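Local structure of ancestral D-type dye decolorizing peroxidase (Geotrichum candidum, 7ANV) at residues Q113-P118 against V250-Q255; L178-D183 against G391-C396; R289-W294 against D431-Q436. The protein probably uses the iron of a bound haem and hydrogen peroxide to oxidise dyes and other electron donors, as dye-decolorizing peroxidases do. One frame throughout, in Å; residues are numbered along the deposited sequence.

Contact 1. Residues Q113-P118 against V250-Q255; sequences QNLGDP and VFRKLQ. With HEM (protoporphyrin IX containing Fe), chain B.
Asp117 and Arg252 form an end-on, two-pronged salt bridge: NH2 of Arg252 reaches OD1 of Asp117 at 2.8 Å, and NH1 of Arg252 reaches OD2 of Asp117 at 2.9 Å. Both bonds are nearly straight, and carboxylate and guanidinium lie almost coplanar, 17° apart. OD2 is met through its syn lone pair; OD1 is met on its syn side, somewhat out of the carboxylate plane. The arginine chain bends twice on the way (chi2 -91°, chi3 -75°), which turns NH1 and NH2 to the acid. Both buried oxygens are gripped again, OD1 by Gln436 and OD2 by Trp131, while Gln108 takes a bond from NH1, so little rotation is left to either group.

The apolar part is small. CD1 of Leu115 sits over one face of the guanidinium, offset toward its rim, 3.8 Å from NH1 of Arg252.

Helix 108-115 ends in a Schellman motif at Gly116, and Asp117, the next residue, points toward the strand. Strand 247-256, whose Leu254 borders a haem vinyl, runs between strands 391-398 and 466-476, and Phe405 of helix 405-413 packs on both Leu115 and Arg252, tying the helix end to the sheet.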
# COMPACT_ATOMS: atom_id res chain seq x y z
N GLN A 113 17.56 -1.52 4.64
CA GLN A 113 18.22 -0.73 5.71
C GLN A 113 17.67 0.70 5.66
O GLN A 113 17.27 1.22 6.69
CB GLN A 113 19.75 -0.75 5.57
CG GLN A 113 20.44 0.01 6.70
CD GLN A 113 21.91 -0.33 6.84
OE1 GLN A 113 22.58 -0.71 5.88
NE2 GLN A 113 22.41 -0.25 8.05
N ASN A 114 17.62 1.30 4.48
CA ASN A 114 17.22 2.72 4.30
C ASN A 114 15.72 2.86 4.52
O ASN A 114 15.30 3.93 4.99
CB ASN A 114 17.71 3.24 2.94
CG ASN A 114 19.14 3.73 2.97
OD1 ASN A 114 19.68 4.07 4.02
ND2 ASN A 114 19.79 3.76 1.82
N LEU A 115 14.92 1.83 4.25
CA LEU A 115 13.48 1.85 4.54
C LEU A 115 13.30 1.88 6.06
O LEU A 115 12.19 2.21 6.50
CB LEU A 115 12.77 0.64 3.95
CG LEU A 115 12.67 0.61 2.43
CD1 LEU A 115 12.21 -0.78 1.96
CD2 LEU A 115 11.73 1.70 1.95
N GLY A 116 14.33 1.46 6.80
CA GLY A 116 14.33 1.43 8.29
C GLY A 116 13.90 0.08 8.85
O GLY A 116 13.67 -0.02 10.09
N ASP A 117 13.89 -0.96 8.03
CA ASP A 117 13.42 -2.29 8.50
C ASP A 117 14.34 -2.77 9.62
O ASP A 117 15.55 -2.54 9.60
CB ASP A 117 13.36 -3.34 7.39
CG ASP A 117 12.30 -3.10 6.35
OD1 ASP A 117 11.61 -2.04 6.42
OD2 ASP A 117 12.20 -3.91 5.42
N PRO A 118 13.77 -3.44 10.62
CA PRO A 118 14.58 -4.03 11.67
C PRO A 118 15.59 -5.01 11.05
O PRO A 118 15.29 -5.72 10.07
CB PRO A 118 13.59 -4.74 12.61
CG PRO A 118 12.24 -4.22 12.24
CD PRO A 118 12.33 -3.72 10.80
N VAL A 250 5.01 -2.41 -5.91
CA VAL A 250 5.73 -2.59 -4.63
C VAL A 250 4.91 -3.54 -3.77
O VAL A 250 3.75 -3.22 -3.46
CB VAL A 250 5.93 -1.25 -3.90
CG1 VAL A 250 6.51 -1.51 -2.52
CG2 VAL A 250 6.77 -0.27 -4.73
N PHE A 251 5.54 -4.63 -3.33
CA PHE A 251 4.95 -5.58 -2.37
C PHE A 251 5.68 -5.48 -1.03
O PHE A 251 6.89 -5.62 -1.02
CB PHE A 251 4.93 -6.99 -2.95
CG PHE A 251 4.19 -7.97 -2.07
CD1 PHE A 251 4.83 -8.56 -0.99
CD2 PHE A 251 2.87 -8.31 -2.34
CE1 PHE A 251 4.13 -9.43 -0.15
CE2 PHE A 251 2.16 -9.16 -1.49
CZ PHE A 251 2.80 -9.72 -0.42
N ARG A 252 4.94 -5.33 0.06
CA ARG A 252 5.48 -5.45 1.42
C ARG A 252 4.53 -6.29 2.28
O ARG A 252 3.35 -5.98 2.36
CB ARG A 252 5.60 -4.08 2.09
CG ARG A 252 6.42 -3.06 1.33
CD ARG A 252 7.87 -3.10 1.72
NE ARG A 252 8.09 -2.50 3.03
CZ ARG A 252 9.18 -2.66 3.79
NH1 ARG A 252 10.14 -3.53 3.48
NH2 ARG A 252 9.28 -1.94 4.91
N LYS A 253 5.07 -7.33 2.88
CA LYS A 253 4.36 -8.09 3.92
C LYS A 253 4.58 -7.37 5.25
O LYS A 253 5.73 -7.33 5.73
CB LYS A 253 4.82 -9.54 3.97
CG LYS A 253 4.06 -10.34 5.01
CD LYS A 253 4.54 -11.77 5.20
CE LYS A 253 3.86 -12.34 6.43
NZ LYS A 253 4.31 -13.71 6.77
N LEU A 254 3.54 -6.76 5.80
CA LEU A 254 3.64 -5.92 7.01
C LEU A 254 2.81 -6.60 8.11
O LEU A 254 1.56 -6.53 8.12
CB LEU A 254 3.13 -4.50 6.75
CG LEU A 254 3.85 -3.80 5.62
CD1 LEU A 254 3.25 -2.41 5.38
CD2 LEU A 254 5.35 -3.72 5.90
N GLN A 255 3.52 -7.26 9.02
CA GLN A 255 2.88 -7.92 10.18
C GLN A 255 2.32 -6.85 11.12
O GLN A 255 3.03 -5.86 11.39
CB GLN A 255 3.91 -8.78 10.89
CG GLN A 255 3.27 -9.50 12.06
CD GLN A 255 4.26 -10.27 12.88
OE1 GLN A 255 5.46 -10.25 12.62
NE2 GLN A 255 3.75 -10.93 13.92
CHA HEM B . -4.04 5.49 3.92
CHB HEM B . -3.46 2.00 7.23
CHC HEM B . 0.96 1.01 5.36
CHD HEM B . 0.47 4.78 2.35
C1A HEM B . -4.26 4.61 4.97
C2A HEM B . -5.44 4.55 5.74
C3A HEM B . -5.28 3.58 6.68
C4A HEM B . -3.99 3.01 6.48
CMA HEM B . -6.29 3.14 7.73
CAA HEM B . -6.66 5.46 5.61
CBA HEM B . -7.61 5.11 4.48
CGA HEM B . -7.50 6.02 3.28
O1A HEM B . -7.31 7.25 3.33
O2A HEM B . -7.65 5.53 2.21
C1B HEM B . -2.20 1.43 6.99
C2B HEM B . -1.68 0.31 7.72
C3B HEM B . -0.45 0.01 7.20
C4B HEM B . -0.22 0.99 6.10
CMB HEM B . -2.35 -0.40 8.86
CAB HEM B . 0.50 -1.07 7.53
CBB HEM B . 0.18 -2.24 8.15
C1C HEM B . 1.24 1.98 4.38
C2C HEM B . 2.44 2.12 3.67
C3C HEM B . 2.29 3.22 2.84
C4C HEM B . 0.98 3.73 3.05
CMC HEM B . 3.66 1.22 3.81
CAC HEM B . 3.22 3.85 1.90
CBC HEM B . 4.54 3.73 2.01
C1D HEM B . -0.85 5.22 2.52
C2D HEM B . -1.38 6.29 1.66
C3D HEM B . -2.63 6.49 2.12
C4D HEM B . -2.85 5.55 3.24
CMD HEM B . -0.73 7.05 0.50
CAD HEM B . -3.63 7.49 1.58
CBD HEM B . -3.44 8.91 2.16
CGD HEM B . -4.35 9.90 1.50
O1D HEM B . -4.97 10.67 2.28
O2D HEM B . -4.45 9.99 0.25
NA HEM B . -3.36 3.65 5.42
NB HEM B . -1.31 1.78 6.04
NC HEM B . 0.37 2.99 4.03
ND HEM B . -1.72 4.82 3.47
FE HEM B . -1.52 3.39 4.75

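Contact 2. Residues L178-D183 against G391-C396; sequences LTIQGD and GLLFVC. With HEM (protoporphyrin IX containing Fe), chain B.
Leu393 carries most of this contact, pushing its two methyl groups against strand 178-183. Its CD2 lies 3.8 Å from CG2 of Ile180, while its CD1 rests 3.8 Å from the backbone N of Gly182. With CG swung beside its own backbone N (chi1 -53°), both methyls are set against CG2 of Ile180.

Ile180 answers with its CG2 branch, the one anti to the backbone N, and the two side chains meet at a slant. Phe25 and Phe135 pack on the isoleucine, while Ile370 and Tyr372 pack on Leu393.

Gly182 completes the trio through its backbone. A beta carbon built on it would stand 3.3 Å from CD1 of Leu393, which is tight, so the bare backbone lets the leucine come in close.

The strands run nearly at right angles, 104° between their directions and 8.1 Å apart at closest approach. They belong to two different four-stranded sheets, consistent with the dimeric alpha+beta barrel family of both halves; Asp183 also pairs through its backbone with Pro371 of the other sheet.

Side chains alternate along 391-396, so Leu392 and Phe394 turn to the haem instead. CE2 of Phe394 comes 3.3 Å from haem C2C, and the methyl CMC stands over the centre of the ring. A serine in place of Phe394 would probably open a gap beside that pyrrole and strip the methyl of its aromatic support. Between these two segments the contact is apolar, methyl against methyl and backbone, so the meeting of Leu393, Ile180 and Gly182 probably rests on shape and burial, with the Asp183-Pro371 pair supplying a directional bond nearby; it lies behind the wall of the haem pocket, probably the distal one, where Leu392 and Phe394 also border the bound oxygen molecule.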
# COMPACT_ATOMS: atom_id res chain seq x y z
N LEU A 178 7.12 -18.90 -2.65
CA LEU A 178 6.27 -18.51 -1.52
C LEU A 178 4.87 -18.27 -2.08
O LEU A 178 4.74 -17.64 -3.15
CB LEU A 178 6.83 -17.25 -0.84
CG LEU A 178 6.00 -16.69 0.31
CD1 LEU A 178 6.01 -17.62 1.52
CD2 LEU A 178 6.49 -15.30 0.72
N THR A 179 3.86 -18.72 -1.34
CA THR A 179 2.47 -18.30 -1.59
C THR A 179 1.95 -17.62 -0.33
O THR A 179 2.21 -18.16 0.78
CB THR A 179 1.60 -19.50 -1.99
OG1 THR A 179 2.24 -20.09 -3.12
CG2 THR A 179 0.20 -19.10 -2.36
N ILE A 180 1.29 -16.47 -0.48
CA ILE A 180 0.68 -15.77 0.68
C ILE A 180 -0.76 -15.53 0.28
O ILE A 180 -1.00 -14.95 -0.78
CB ILE A 180 1.39 -14.44 1.04
CG1 ILE A 180 2.92 -14.55 0.98
CG2 ILE A 180 0.88 -13.99 2.41
CD1 ILE A 180 3.70 -13.26 1.28
N GLN A 181 -1.67 -15.85 1.17
CA GLN A 181 -3.10 -15.57 0.97
C GLN A 181 -3.54 -14.37 1.81
O GLN A 181 -3.27 -14.35 3.04
CB GLN A 181 -3.90 -16.81 1.36
CG GLN A 181 -5.39 -16.65 1.12
CD GLN A 181 -6.11 -17.89 1.55
OE1 GLN A 181 -5.85 -18.97 1.01
NE2 GLN A 181 -6.94 -17.79 2.60
N GLY A 182 -4.27 -13.45 1.19
CA GLY A 182 -4.94 -12.37 1.91
C GLY A 182 -6.43 -12.60 1.93
O GLY A 182 -6.95 -13.32 1.08
N ASP A 183 -7.09 -12.02 2.90
CA ASP A 183 -8.53 -12.17 3.11
C ASP A 183 -9.06 -10.86 3.66
O ASP A 183 -8.49 -10.36 4.67
CB ASP A 183 -8.79 -13.29 4.13
CG ASP A 183 -8.48 -14.65 3.54
OD1 ASP A 183 -9.26 -15.08 2.69
OD2 ASP A 183 -7.41 -15.25 3.92
N GLY A 391 -1.72 -9.20 9.34
CA GLY A 391 -1.29 -7.84 8.95
C GLY A 391 -1.82 -7.47 7.60
O GLY A 391 -3.00 -7.74 7.30
N LEU A 392 -1.00 -6.74 6.87
CA LEU A 392 -1.36 -6.16 5.57
C LEU A 392 -0.39 -6.69 4.52
O LEU A 392 0.83 -6.60 4.74
CB LEU A 392 -1.28 -4.64 5.68
CG LEU A 392 -1.74 -3.90 4.42
CD1 LEU A 392 -3.22 -4.13 4.13
CD2 LEU A 392 -1.44 -2.42 4.57
N LEU A 393 -0.93 -7.19 3.44
CA LEU A 393 -0.18 -7.41 2.18
C LEU A 393 -0.30 -6.09 1.45
O LEU A 393 -1.35 -5.79 0.78
CB LEU A 393 -0.72 -8.60 1.40
CG LEU A 393 -0.82 -9.89 2.24
CD1 LEU A 393 -1.35 -11.02 1.39
CD2 LEU A 393 0.54 -10.26 2.86
N PHE A 394 0.71 -5.25 1.68
CA PHE A 394 0.73 -3.89 1.13
C PHE A 394 1.14 -4.00 -0.33
O PHE A 394 2.22 -4.53 -0.61
CB PHE A 394 1.66 -2.97 1.93
CG PHE A 394 1.82 -1.61 1.31
CD1 PHE A 394 2.81 -1.38 0.38
CD2 PHE A 394 0.94 -0.58 1.61
CE1 PHE A 394 2.97 -0.15 -0.24
CE2 PHE A 394 1.12 0.67 1.00
CZ PHE A 394 2.13 0.87 0.11
N VAL A 395 0.34 -3.41 -1.23
CA VAL A 395 0.69 -3.33 -2.67
C VAL A 395 0.46 -1.89 -3.11
O VAL A 395 -0.64 -1.38 -2.86
CB VAL A 395 -0.09 -4.34 -3.52
CG1 VAL A 395 0.03 -4.10 -5.04
CG2 VAL A 395 0.32 -5.76 -3.19
N CYS A 396 1.40 -1.29 -3.80
CA CYS A 396 1.11 -0.01 -4.44
C CYS A 396 1.73 0.01 -5.82
O CYS A 396 2.72 -0.70 -6.06
CB CYS A 396 1.47 1.15 -3.53
SG CYS A 396 3.25 1.48 -3.39
CHA HEM B . -4.04 5.49 3.92
CHB HEM B . -3.46 2.00 7.23
CHC HEM B . 0.96 1.01 5.36
CHD HEM B . 0.47 4.78 2.35
C1A HEM B . -4.26 4.61 4.97
C2A HEM B . -5.44 4.55 5.74
C3A HEM B . -5.28 3.58 6.68
C4A HEM B . -3.99 3.01 6.48
CMA HEM B . -6.29 3.14 7.73
CAA HEM B . -6.66 5.46 5.61
CBA HEM B . -7.61 5.11 4.48
CGA HEM B . -7.50 6.02 3.28
O1A HEM B . -7.31 7.25 3.33
O2A HEM B . -7.65 5.53 2.21
C1B HEM B . -2.20 1.43 6.99
C2B HEM B . -1.68 0.31 7.72
C3B HEM B . -0.45 0.01 7.20
C4B HEM B . -0.22 0.99 6.10
CMB HEM B . -2.35 -0.40 8.86
CAB HEM B . 0.50 -1.07 7.53
CBB HEM B . 0.18 -2.24 8.15
C1C HEM B . 1.24 1.98 4.38
C2C HEM B . 2.44 2.12 3.67
C3C HEM B . 2.29 3.22 2.84
C4C HEM B . 0.98 3.73 3.05
CMC HEM B . 3.66 1.22 3.81
CAC HEM B . 3.22 3.85 1.90
CBC HEM B . 4.54 3.73 2.01
C1D HEM B . -0.85 5.22 2.52
C2D HEM B . -1.38 6.29 1.66
C3D HEM B . -2.63 6.49 2.12
C4D HEM B . -2.85 5.55 3.24
CMD HEM B . -0.73 7.05 0.50
CAD HEM B . -3.63 7.49 1.58
CBD HEM B . -3.44 8.91 2.16
CGD HEM B . -4.35 9.90 1.50
O1D HEM B . -4.97 10.67 2.28
O2D HEM B . -4.45 9.99 0.25
NA HEM B . -3.36 3.65 5.42
NB HEM B . -1.31 1.78 6.04
NC HEM B . 0.37 2.99 4.03
ND HEM B . -1.72 4.82 3.47
FE HEM B . -1.52 3.39 4.75

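Contact 3. Residues R289-W294 against D431-Q436; sequences RLVGRW and DPIIGQ. With HEM (protoporphyrin IX containing Fe), chain B.
Ile433 faces Val291 and the carbonyl of Leu290 with one branch and the haem with the other. From CB the chain divides: CG1, set beside the backbone N (chi1 -49°), passes 4.3 Å from O of Leu290, and beyond it the terminal CD1 comes to 4.2 Å from CG2 of Val291. The other branch, CG2, is anti to the backbone N and drops toward the porphyrin, 3.8 Å from haem C2B. One residue thus bridges the end of helix 279-291 and the cofactor, and the other methyl of Val291, CG1, borders haem CMA.

Closer packing lies next door. CG of Pro432 stands 3.4 Å from O of Leu290, and the same ring carbon meets CB and CD2 of the leucine, the two side chains slanting past each other. Phe261 of helix 258-267 packs on both Leu290 and Ile433.

The loop 431-436 is shaped from within. OD1 of Asp431 accepts from N of Ile433 at 2.8 Å, an Asx turn met nearly head-on to the carboxylate oxygen, and from N of Ile434 at 3.0 Å, this donor coming from above the carboxylate plane. OD2 of Asp431 bonds ND1 of His342, probably the proximal iron ligand as in related peroxidases. NE of Arg293 donates a bent bond (141°) to propionate O1A of the haem at 3.2 Å.

The chemistry is divided accordingly: mostly apolar contact where helix end and loop meet, with the carbonyl of Leu290 also resting on the proline ring, and polar bonds turned inward to the loop or outward to the haem and its histidine. Asp431 probably positions His342 while fixing the backbone from which Ile433 and Ile434 reach the haem, CG2 of Ile434 lying 3.3 Å from haem CHC.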
# COMPACT_ATOMS: atom_id res chain seq x y z
N ARG A 289 -6.38 10.07 15.89
CA ARG A 289 -5.31 11.05 15.67
C ARG A 289 -3.98 10.39 15.29
O ARG A 289 -3.16 11.13 14.71
CB ARG A 289 -5.20 11.94 16.88
CG ARG A 289 -6.43 12.84 17.03
CD ARG A 289 -6.30 13.79 18.19
NE ARG A 289 -5.27 14.82 18.21
CZ ARG A 289 -5.35 16.01 17.63
NH1 ARG A 289 -6.40 16.34 16.89
NH2 ARG A 289 -4.36 16.87 17.79
N LEU A 290 -3.78 9.08 15.49
CA LEU A 290 -2.60 8.38 14.95
C LEU A 290 -2.75 8.13 13.44
O LEU A 290 -1.75 8.18 12.71
CB LEU A 290 -2.39 7.03 15.65
CG LEU A 290 -2.12 7.06 17.16
CD1 LEU A 290 -1.71 5.67 17.65
CD2 LEU A 290 -1.06 8.07 17.52
N VAL A 291 -3.98 7.89 12.96
CA VAL A 291 -4.23 7.53 11.55
C VAL A 291 -4.58 8.79 10.74
O VAL A 291 -4.17 8.86 9.59
CB VAL A 291 -5.33 6.46 11.45
CG1 VAL A 291 -5.75 6.19 10.02
CG2 VAL A 291 -4.89 5.16 12.10
N GLY A 292 -5.41 9.69 11.27
CA GLY A 292 -5.97 10.79 10.50
C GLY A 292 -7.43 10.58 10.15
O GLY A 292 -8.04 11.51 9.61
N ARG A 293 -7.97 9.42 10.51
CA ARG A 293 -9.41 9.12 10.34
C ARG A 293 -9.86 8.36 11.57
O ARG A 293 -9.07 7.57 12.08
CB ARG A 293 -9.67 8.26 9.09
CG ARG A 293 -9.36 8.92 7.77
CD ARG A 293 -9.63 8.00 6.59
NE ARG A 293 -9.29 8.67 5.33
CZ ARG A 293 -10.06 9.48 4.64
NH1 ARG A 293 -11.32 9.71 5.01
NH2 ARG A 293 -9.58 10.09 3.57
N TRP A 294 -11.13 8.46 11.90
CA TRP A 294 -11.82 7.51 12.80
C TRP A 294 -11.80 6.14 12.12
O TRP A 294 -11.67 6.06 10.89
CB TRP A 294 -13.24 8.01 13.10
CG TRP A 294 -13.18 9.34 13.79
CD1 TRP A 294 -13.11 10.58 13.22
CD2 TRP A 294 -13.15 9.55 15.21
NE1 TRP A 294 -13.04 11.54 14.20
CE2 TRP A 294 -13.02 10.93 15.43
CE3 TRP A 294 -13.17 8.69 16.32
CZ2 TRP A 294 -12.92 11.48 16.71
CZ3 TRP A 294 -13.13 9.25 17.58
CH2 TRP A 294 -12.99 10.63 17.77
N ASP A 431 5.63 8.81 11.73
CA ASP A 431 4.36 8.12 11.42
C ASP A 431 4.23 6.98 12.43
O ASP A 431 5.12 6.11 12.50
CB ASP A 431 4.41 7.60 9.98
CG ASP A 431 3.14 6.92 9.51
OD1 ASP A 431 2.62 6.06 10.27
OD2 ASP A 431 2.74 7.24 8.38
N PRO A 432 3.20 7.00 13.29
CA PRO A 432 3.12 5.99 14.35
C PRO A 432 2.73 4.59 13.84
O PRO A 432 2.95 3.59 14.57
CB PRO A 432 2.00 6.54 15.23
CG PRO A 432 1.13 7.29 14.30
CD PRO A 432 2.07 7.94 13.30
N ILE A 433 2.24 4.51 12.59
CA ILE A 433 1.82 3.24 11.97
C ILE A 433 3.02 2.58 11.27
O ILE A 433 3.27 1.43 11.59
CB ILE A 433 0.62 3.42 11.04
CG1 ILE A 433 -0.51 4.21 11.72
CG2 ILE A 433 0.15 2.10 10.47
CD1 ILE A 433 -1.07 3.55 12.97
N ILE A 434 3.72 3.29 10.37
CA ILE A 434 4.76 2.72 9.49
C ILE A 434 6.12 3.38 9.69
O ILE A 434 7.08 2.89 9.08
CB ILE A 434 4.32 2.81 8.02
CG1 ILE A 434 4.14 4.25 7.56
CG2 ILE A 434 3.08 1.94 7.77
CD1 ILE A 434 4.18 4.41 6.04
N GLY A 435 6.23 4.45 10.49
CA GLY A 435 7.49 5.20 10.61
C GLY A 435 8.57 4.36 11.25
O GLY A 435 8.27 3.71 12.28
N GLN A 436 9.77 4.38 10.68
CA GLN A 436 10.93 3.58 11.20
C GLN A 436 12.14 4.48 11.37
O GLN A 436 12.42 5.26 10.42
CB GLN A 436 11.22 2.43 10.23
CG GLN A 436 10.06 1.49 10.12
CD GLN A 436 10.36 0.20 9.40
OE1 GLN A 436 10.15 -0.87 9.96
NE2 GLN A 436 10.90 0.29 8.19
CHA HEM B . -4.04 5.49 3.92
CHB HEM B . -3.46 2.00 7.23
CHC HEM B . 0.96 1.01 5.36
CHD HEM B . 0.47 4.78 2.35
C1A HEM B . -4.26 4.61 4.97
C2A HEM B . -5.44 4.55 5.74
C3A HEM B . -5.28 3.58 6.68
C4A HEM B . -3.99 3.01 6.48
CMA HEM B . -6.29 3.14 7.73
CAA HEM B . -6.66 5.46 5.61
CBA HEM B . -7.61 5.11 4.48
CGA HEM B . -7.50 6.02 3.28
O1A HEM B . -7.31 7.25 3.33
O2A HEM B . -7.65 5.53 2.21
C1B HEM B . -2.20 1.43 6.99
C2B HEM B . -1.68 0.31 7.72
C3B HEM B . -0.45 0.01 7.20
C4B HEM B . -0.22 0.99 6.10
CMB HEM B . -2.35 -0.40 8.86
CAB HEM B . 0.50 -1.07 7.53
CBB HEM B . 0.18 -2.24 8.15
C1C HEM B . 1.24 1.98 4.38
C2C HEM B . 2.44 2.12 3.67
C3C HEM B . 2.29 3.22 2.84
C4C HEM B . 0.98 3.73 3.05
CMC HEM B . 3.66 1.22 3.81
CAC HEM B . 3.22 3.85 1.90
CBC HEM B . 4.54 3.73 2.01
C1D HEM B . -0.85 5.22 2.52
C2D HEM B . -1.38 6.29 1.66
C3D HEM B . -2.63 6.49 2.12
C4D HEM B . -2.85 5.55 3.24
CMD HEM B . -0.73 7.05 0.50
CAD HEM B . -3.63 7.49 1.58
CBD HEM B . -3.44 8.91 2.16
CGD HEM B . -4.35 9.90 1.50
O1D HEM B . -4.97 10.67 2.28
O2D HEM B . -4.45 9.99 0.25
NA HEM B . -3.36 3.65 5.42
NB HEM B . -1.31 1.78 6.04
NC HEM B . 0.37 2.99 4.03
ND HEM B . -1.72 4.82 3.47
FE HEM B . -1.52 3.39 4.75

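How the contacts relate
Contacts 1 and 2 share a sheet, since strands 247-256 and 391-398 are neighbours in it and pair through their backbones; their centres are about 13 Å apart. Contact 3 lies further off, its centre about 16 Å from that of contact 1 and about 20 Å from that of contact 2, whose nearest atom is about 7 Å away. Gln436 links it to contact 1 by probable hydrogen bonds to Leu115 and Asp117. Along the chain contact 1 closes before contact 3 opens, whereas contact 2 crosses both. All three reach the haem: Phe394 lies against one face, Ile433 and Ile434 against the other, so segments far apart in sequence build both walls of one pocket.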